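Local coordinates for hydrolase (Thermococcus thioreducens, PDB 6IAH), which is a magnesium-dependent phosphatase of the haloacid dehalogenase superfamily with diverse substrate specificity, possibly including phosphoglycolate, at residues D19-L24 against T107-R112; K23-Y28 against K58-L63. One frame throughout, in Å; residues are numbered along the deposited sequence. Where two conformers were deposited one is given.

Contact 1: D19-L24 against T107-R112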
loop_
_atom_site.group_PDB
_atom_site.type_symbol
_atom_site.label_atom_id
_atom_site.label_comp_id
_atom_site.label_asym_id
_atom_site.label_seq_id
_atom_site.Cartn_x
_atom_site.Cartn_y
_atom_site.Cartn_z
ATOM N N ASP A 19 3.943 8.238 -1.152
ATOM C CA ASP A 19 3.592 9.528 -1.704
ATOM C C ASP A 19 4.822 10.349 -2.062
ATOM O O ASP A 19 4.835 10.971 -3.096
ATOM C CB ASP A 19 2.735 10.327 -0.726
ATOM C CG ASP A 19 1.303 9.798 -0.579
ATOM O OD1 ASP A 19 0.901 8.822 -1.244
ATOM O OD2 ASP A 19 0.565 10.423 0.191
ATOM N N GLU A 20 5.842 10.371 -1.209
ATOM C CA GLU A 20 7.069 11.114 -1.506
ATOM C C GLU A 20 7.877 10.410 -2.611
ATOM O O GLU A 20 8.527 11.065 -3.396
ATOM C CB GLU A 20 7.911 11.321 -0.243
ATOM C CG GLU A 20 9.182 12.156 -0.413
ATOM C CD GLU A 20 8.940 13.657 -0.426
ATOM O OE1 GLU A 20 7.787 14.093 -0.236
ATOM O OE2 GLU A 20 9.910 14.399 -0.649
ATOM N N ALA A 21 7.823 9.085 -2.706
ATOM C CA ALA A 21 8.473 8.435 -3.816
ATOM C C ALA A 21 7.827 8.789 -5.166
ATOM O O ALA A 21 8.543 8.973 -6.169
ATOM C CB ALA A 21 8.472 6.910 -3.582
ATOM N N THR A 22 6.496 8.930 -5.177
ATOM C CA THR A 22 5.759 9.323 -6.351
ATOM C C THR A 22 6.164 10.765 -6.736
ATOM O O THR A 22 6.529 11.071 -7.882
ATOM C CB THR A 22 4.257 9.155 -6.114
ATOM O OG1 THR A 22 3.964 7.747 -5.834
ATOM C CG2 THR A 22 3.422 9.619 -7.315
ATOM N N LYS A 23 6.154 11.633 -5.740
ATOM C CA LYS A 23 6.573 13.014 -5.954
ATOM C C LYS A 23 8.001 13.136 -6.494
ATOM O O LYS A 23 8.204 13.723 -7.522
ATOM C CB LYS A 23 6.453 13.764 -4.642
ATOM C CG LYS A 23 6.945 15.204 -4.692
ATOM C CD LYS A 23 7.262 15.676 -3.269
ATOM C CE LYS A 23 7.104 17.164 -3.133
ATOM N NZ LYS A 23 8.190 17.956 -3.694
ATOM N N LEU A 24 8.972 12.533 -5.849
ATOM C CA LEU A 24 10.329 12.607 -6.317
ATOM C C LEU A 24 10.560 11.979 -7.695
ATOM O O LEU A 24 11.337 12.482 -8.518
ATOM C CB LEU A 24 11.300 11.979 -5.302
ATOM C CG LEU A 24 11.332 12.616 -3.921
ATOM C CD1 LEU A 24 12.342 11.829 -3.100
ATOM C CD2 LEU A 24 11.689 14.113 -3.998
ATOM N N THR A 107 14.517 3.126 -7.212
ATOM C CA THR A 107 15.704 3.787 -6.688
ATOM C C THR A 107 15.342 4.684 -5.469
ATOM O O THR A 107 15.994 4.591 -4.432
ATOM C CB THR A 107 16.423 4.576 -7.812
ATOM O OG1 THR A 107 16.821 3.648 -8.846
ATOM C CG2 THR A 107 17.656 5.299 -7.280
ATOM N N PHE A 108 14.278 5.475 -5.592
ATOM C CA PHE A 108 13.855 6.409 -4.530
ATOM C C PHE A 108 13.215 5.638 -3.335
ATOM O O PHE A 108 13.496 5.953 -2.182
ATOM C CB PHE A 108 12.859 7.449 -5.042
ATOM C CG PHE A 108 13.475 8.569 -5.803
ATOM C CD1 PHE A 108 14.510 9.328 -5.252
ATOM C CD2 PHE A 108 12.999 8.929 -7.072
ATOM C CE1 PHE A 108 15.068 10.388 -5.978
ATOM C CE2 PHE A 108 13.559 9.969 -7.787
ATOM C CZ PHE A 108 14.567 10.715 -7.237
ATOM N N TYR A 109 12.406 4.610 -3.620
ATOM C CA TYR A 109 11.647 3.941 -2.558
ATOM C C TYR A 109 12.548 2.913 -1.841
ATOM O O TYR A 109 12.594 2.904 -0.606
ATOM C CB TYR A 109 10.334 3.283 -3.083
ATOM C CG TYR A 109 9.582 2.593 -1.957
ATOM C CD1 TYR A 109 8.904 3.329 -0.993
ATOM C CD2 TYR A 109 9.628 1.194 -1.820
ATOM C CE1 TYR A 109 8.249 2.721 0.077
ATOM C CE2 TYR A 109 8.978 0.568 -0.772
ATOM C CZ TYR A 109 8.295 1.308 0.160
ATOM O OH TYR A 109 7.709 0.638 1.198
ATOM N N LEU A 110 13.231 2.050 -2.625
ATOM C CA LEU A 110 14.067 1.015 -2.110
ATOM C C LEU A 110 15.530 1.423 -1.823
ATOM O O LEU A 110 16.140 0.829 -0.950
ATOM C CB LEU A 110 14.062 -0.209 -3.032
ATOM C CG LEU A 110 12.717 -0.904 -3.231
ATOM C CD1 LEU A 110 12.946 -2.061 -4.185
ATOM C CD2 LEU A 110 12.170 -1.448 -1.917
ATOM N N GLY A 111 16.084 2.385 -2.562
ATOM C CA GLY A 111 17.454 2.820 -2.344
ATOM C C GLY A 111 18.411 1.682 -2.520
ATOM O O GLY A 111 18.279 0.909 -3.478
ATOM N N ARG A 112 19.249 1.457 -1.502
ATOM C CA ARG A 112 20.264 0.419 -1.597
ATOM C C ARG A 112 19.702 -0.987 -1.590
ATOM O O ARG A 112 20.437 -1.925 -1.970
ATOM C CB ARG A 112 21.330 0.555 -0.527
ATOM C CG ARG A 112 22.068 1.880 -0.618
ATOM C CD ARG A 112 23.002 1.982 0.556
ATOM N NE ARG A 112 23.984 3.040 0.369
ATOM C CZ ARG A 112 24.851 3.430 1.289
ATOM N NH1 ARG A 112 24.819 2.886 2.474
ATOM N NH2 ARG A 112 25.710 4.388 1.026
#

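Contact 2: K23-Y28 against K58-L63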
loop_
_atom_site.group_PDB
_atom_site.type_symbol
_atom_site.label_atom_id
_atom_site.label_comp_id
_atom_site.label_asym_id
_atom_site.label_seq_id
_atom_site.Cartn_x
_atom_site.Cartn_y
_atom_site.Cartn_z
ATOM N N LYS A 23 6.154 11.633 -5.740
ATOM C CA LYS A 23 6.573 13.014 -5.954
ATOM C C LYS A 23 8.001 13.136 -6.494
ATOM O O LYS A 23 8.204 13.723 -7.522
ATOM C CB LYS A 23 6.453 13.764 -4.642
ATOM C CG LYS A 23 6.945 15.204 -4.692
ATOM C CD LYS A 23 7.262 15.676 -3.269
ATOM C CE LYS A 23 7.104 17.164 -3.133
ATOM N NZ LYS A 23 8.190 17.956 -3.694
ATOM N N LEU A 24 8.972 12.533 -5.849
ATOM C CA LEU A 24 10.329 12.607 -6.317
ATOM C C LEU A 24 10.560 11.979 -7.695
ATOM O O LEU A 24 11.337 12.482 -8.518
ATOM C CB LEU A 24 11.300 11.979 -5.302
ATOM C CG LEU A 24 11.332 12.616 -3.921
ATOM C CD1 LEU A 24 12.342 11.829 -3.100
ATOM C CD2 LEU A 24 11.689 14.113 -3.998
ATOM N N THR A 25 9.927 10.855 -7.951
ATOM C CA THR A 25 10.015 10.271 -9.297
ATOM C C THR A 25 9.475 11.201 -10.400
ATOM O O THR A 25 10.119 11.385 -11.414
ATOM C CB THR A 25 9.200 8.976 -9.329
ATOM O OG1 THR A 25 9.760 8.127 -8.340
ATOM C CG2 THR A 25 9.173 8.396 -10.684
ATOM N N ALA A 26 8.310 11.781 -10.187
ATOM C CA ALA A 26 7.723 12.667 -11.156
ATOM C C ALA A 26 8.649 13.855 -11.305
ATOM O O ALA A 26 8.906 14.288 -12.432
ATOM C CB ALA A 26 6.331 13.110 -10.764
ATOM N N GLU A 27 9.160 14.347 -10.185
ATOM C CA GLU A 27 9.988 15.593 -10.226
ATOM C C GLU A 27 11.326 15.331 -10.864
ATOM O O GLU A 27 11.827 16.204 -11.545
ATOM C CB GLU A 27 10.120 16.200 -8.866
ATOM C CG GLU A 27 8.877 16.881 -8.383
ATOM C CD GLU A 27 8.998 17.405 -6.937
ATOM O OE1 GLU A 27 10.011 17.144 -6.260
ATOM O OE2 GLU A 27 8.025 18.050 -6.493
ATOM N N TYR A 28 11.834 14.084 -10.786
ATOM C CA TYR A 28 13.034 13.669 -11.507
ATOM C C TYR A 28 12.798 13.813 -13.031
ATOM O O TYR A 28 13.644 14.382 -13.725
ATOM C CB TYR A 28 13.384 12.212 -11.165
ATOM C CG TYR A 28 14.548 11.631 -11.924
ATOM C CD1 TYR A 28 14.349 11.005 -13.149
ATOM C CD2 TYR A 28 15.862 11.737 -11.434
ATOM C CE1 TYR A 28 15.410 10.470 -13.893
ATOM C CE2 TYR A 28 16.938 11.202 -12.171
ATOM C CZ TYR A 28 16.680 10.543 -13.396
ATOM O OH TYR A 28 17.677 10.011 -14.174
ATOM N N LYS A 58 2.575 4.101 -12.512
ATOM C CA LYS A 58 1.550 4.637 -13.403
ATOM C C LYS A 58 1.036 5.958 -12.887
ATOM O O LYS A 58 0.792 6.839 -13.667
ATOM C CB LYS A 58 0.383 3.657 -13.582
ATOM C CG LYS A 58 0.761 2.296 -14.154
ATOM C CD LYS A 58 1.377 2.511 -15.502
ATOM C CE LYS A 58 1.976 1.250 -16.113
ATOM N NZ LYS A 58 1.079 0.075 -15.996
ATOM N N VAL A 59 0.897 6.081 -11.585
ATOM C CA VAL A 59 0.474 7.358 -11.012
ATOM C C VAL A 59 1.567 8.379 -11.313
ATOM O O VAL A 59 1.233 9.480 -11.701
ATOM C CB VAL A 59 0.209 7.317 -9.489
ATOM C CG1 VAL A 59 -0.226 8.717 -8.950
ATOM C CG2 VAL A 59 -0.915 6.342 -9.147
ATOM N N SER A 60 2.847 8.003 -11.150
ATOM C CA SER A 60 3.969 8.918 -11.416
ATOM C C SER A 60 3.902 9.372 -12.876
ATOM O O SER A 60 3.997 10.575 -13.183
ATOM C CB SER A 60 5.319 8.254 -11.104
ATOM O OG SER A 60 5.447 7.865 -9.740
ATOM N N GLU A 61 3.706 8.427 -13.790
ATOM C CA GLU A 61 3.588 8.750 -15.202
ATOM C C GLU A 61 2.519 9.769 -15.568
ATOM O O GLU A 61 2.786 10.710 -16.327
ATOM C CB GLU A 61 3.383 7.453 -16.055
ATOM C CG GLU A 61 3.346 7.731 -17.536
ATOM C CD GLU A 61 3.099 6.388 -18.333
ATOM O OE1 GLU A 61 3.146 5.348 -17.709
ATOM O OE2 GLU A 61 2.858 6.424 -19.541
ATOM N N ALA A 62 1.340 9.584 -14.985
ATOM C CA ALA A 62 0.234 10.478 -15.132
ATOM C C ALA A 62 0.648 11.883 -14.653
ATOM O O ALA A 62 0.421 12.822 -15.341
ATOM C CB ALA A 62 -0.959 9.986 -14.331
ATOM N N LEU A 63 1.271 11.958 -13.500
ATOM C CA LEU A 63 1.632 13.282 -12.930
ATOM C C LEU A 63 2.665 14.030 -13.700
ATOM O O LEU A 63 2.663 15.287 -13.731
ATOM C CB LEU A 63 2.068 13.119 -11.475
ATOM C CG LEU A 63 0.914 12.798 -10.528
ATOM C CD1 LEU A 63 1.475 12.304 -9.243
ATOM C CD2 LEU A 63 -0.022 13.996 -10.301
#

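Contact 1: D19-L24 against T107-R112
Leu24 sets its CB over the centre of one face of the Phe108 ring. That CB stands 3.8 Å from the ring centroid, only 6° off the ring normal, a well-centred CH-pi contact. Further out, Leu24 CD1 reaches the CD1 side of the ring, at 3.9 Å from Phe108 CD1. The backbone of the same residue joins in: Leu24 O is 3.4 Å from Phe108 CE2. One leucine therefore meets the ring with both its side chain and its carbonyl. The Phe108 CG is anti to its own carbonyl carbon (chi1 -79°), which swings the ring out over helix 17-32. Tyr109 turns the other way, with CG anti to the backbone N (chi1 180°). Its CB meets Ala21 CB, at 4.1 Å. The small alanine lets the backbones come close, with Ala21 CA and Tyr109 CA 5.6 Å apart. The Tyr109 hydroxyl is hydrogen-bonded to Glu128. Phe121 meets the Phe108 ring edge-to-face. The contact joins helix 17-32 to the C-terminal end of helix 100-110, consistent with two helices of a HAD phosphatase cap, at the end nearer the metal site. Helices 41-50 and 56-68 pack against Thr22 of helix 17-32.

Contact 2: K23-Y28 against K58-L63
Thr25 turns its CB and CG2 to the side chain of Ser60, whose CB and OG both meet them. Thr25 CG2 lies 3.9 Å from Ser60 CB and equally far from Ser60 OG. Beside them, Ala26 CB rests 4.2 Å from the backbone carbonyl oxygen Ser60 O. The same methyl touches Leu63 CB at 4.3 Å. All four residues are buried and the interface is small. Van der Waals packing holds it, with short side chains at its centre. They allow a close approach: Ala26 CA and Ser60 CA are 5.3 Å apart, and the axes of the two segments pass within 8.7 Å.

The hydroxyls are engaged within their own helices. Thr25 OG1 lies beside its backbone N (chi1 -59°) and is hydrogen-bonded to Ala21 O, one turn back. This leaves CG2 anti to the backbone N and directed at Ser60. In the same way, Ser60 OG is hydrogen-bonded to Asp56 O. Two buried polar groups are thus satisfied.

Further out, Lys23 NZ forms a salt bridge with Glu27 OE2 along helix 17-32, met on the syn side of the carboxylate. Lys23 NZ also pairs with Glu38, and Glu27 OE2 accepts a bond from Ile39 N. These bonds tie the helix to the chain that follows it.

The segments cross at -44°, their N-to-C directions pointing broadly the same way. Both helices probably belong to the helical cap of a HAD phosphatase, here away from the metal site. Helix 100-110 closes one flank through Phe105, which touches both Thr25 and Ser60. Helix 41-50 packs on Leu63 through Trp43, Val44 and Leu47.

Both contacts use helix 17-32 and share Lys23 and Leu24, with centres 10 Å apart. Contact 1 joins that helix to helix 100-110, and contact 2 joins it to helix 56-68. They touch directly. Phe108 CD2 packs 3.6 Å from Thr25 OG1, and Thr22 CG2 lies 3.6 Å from Ser60 OG. The two form one continuous helical core, consistent with the cap of a HAD phosphatase. Contact 1 is the nearer to the metal site: the Tyr109 side chain is about 6 Å from that of the magnesium ligand Asp8 and about 12 Å from a bound magnesium ion. Contact 2 lies away from the metal sites.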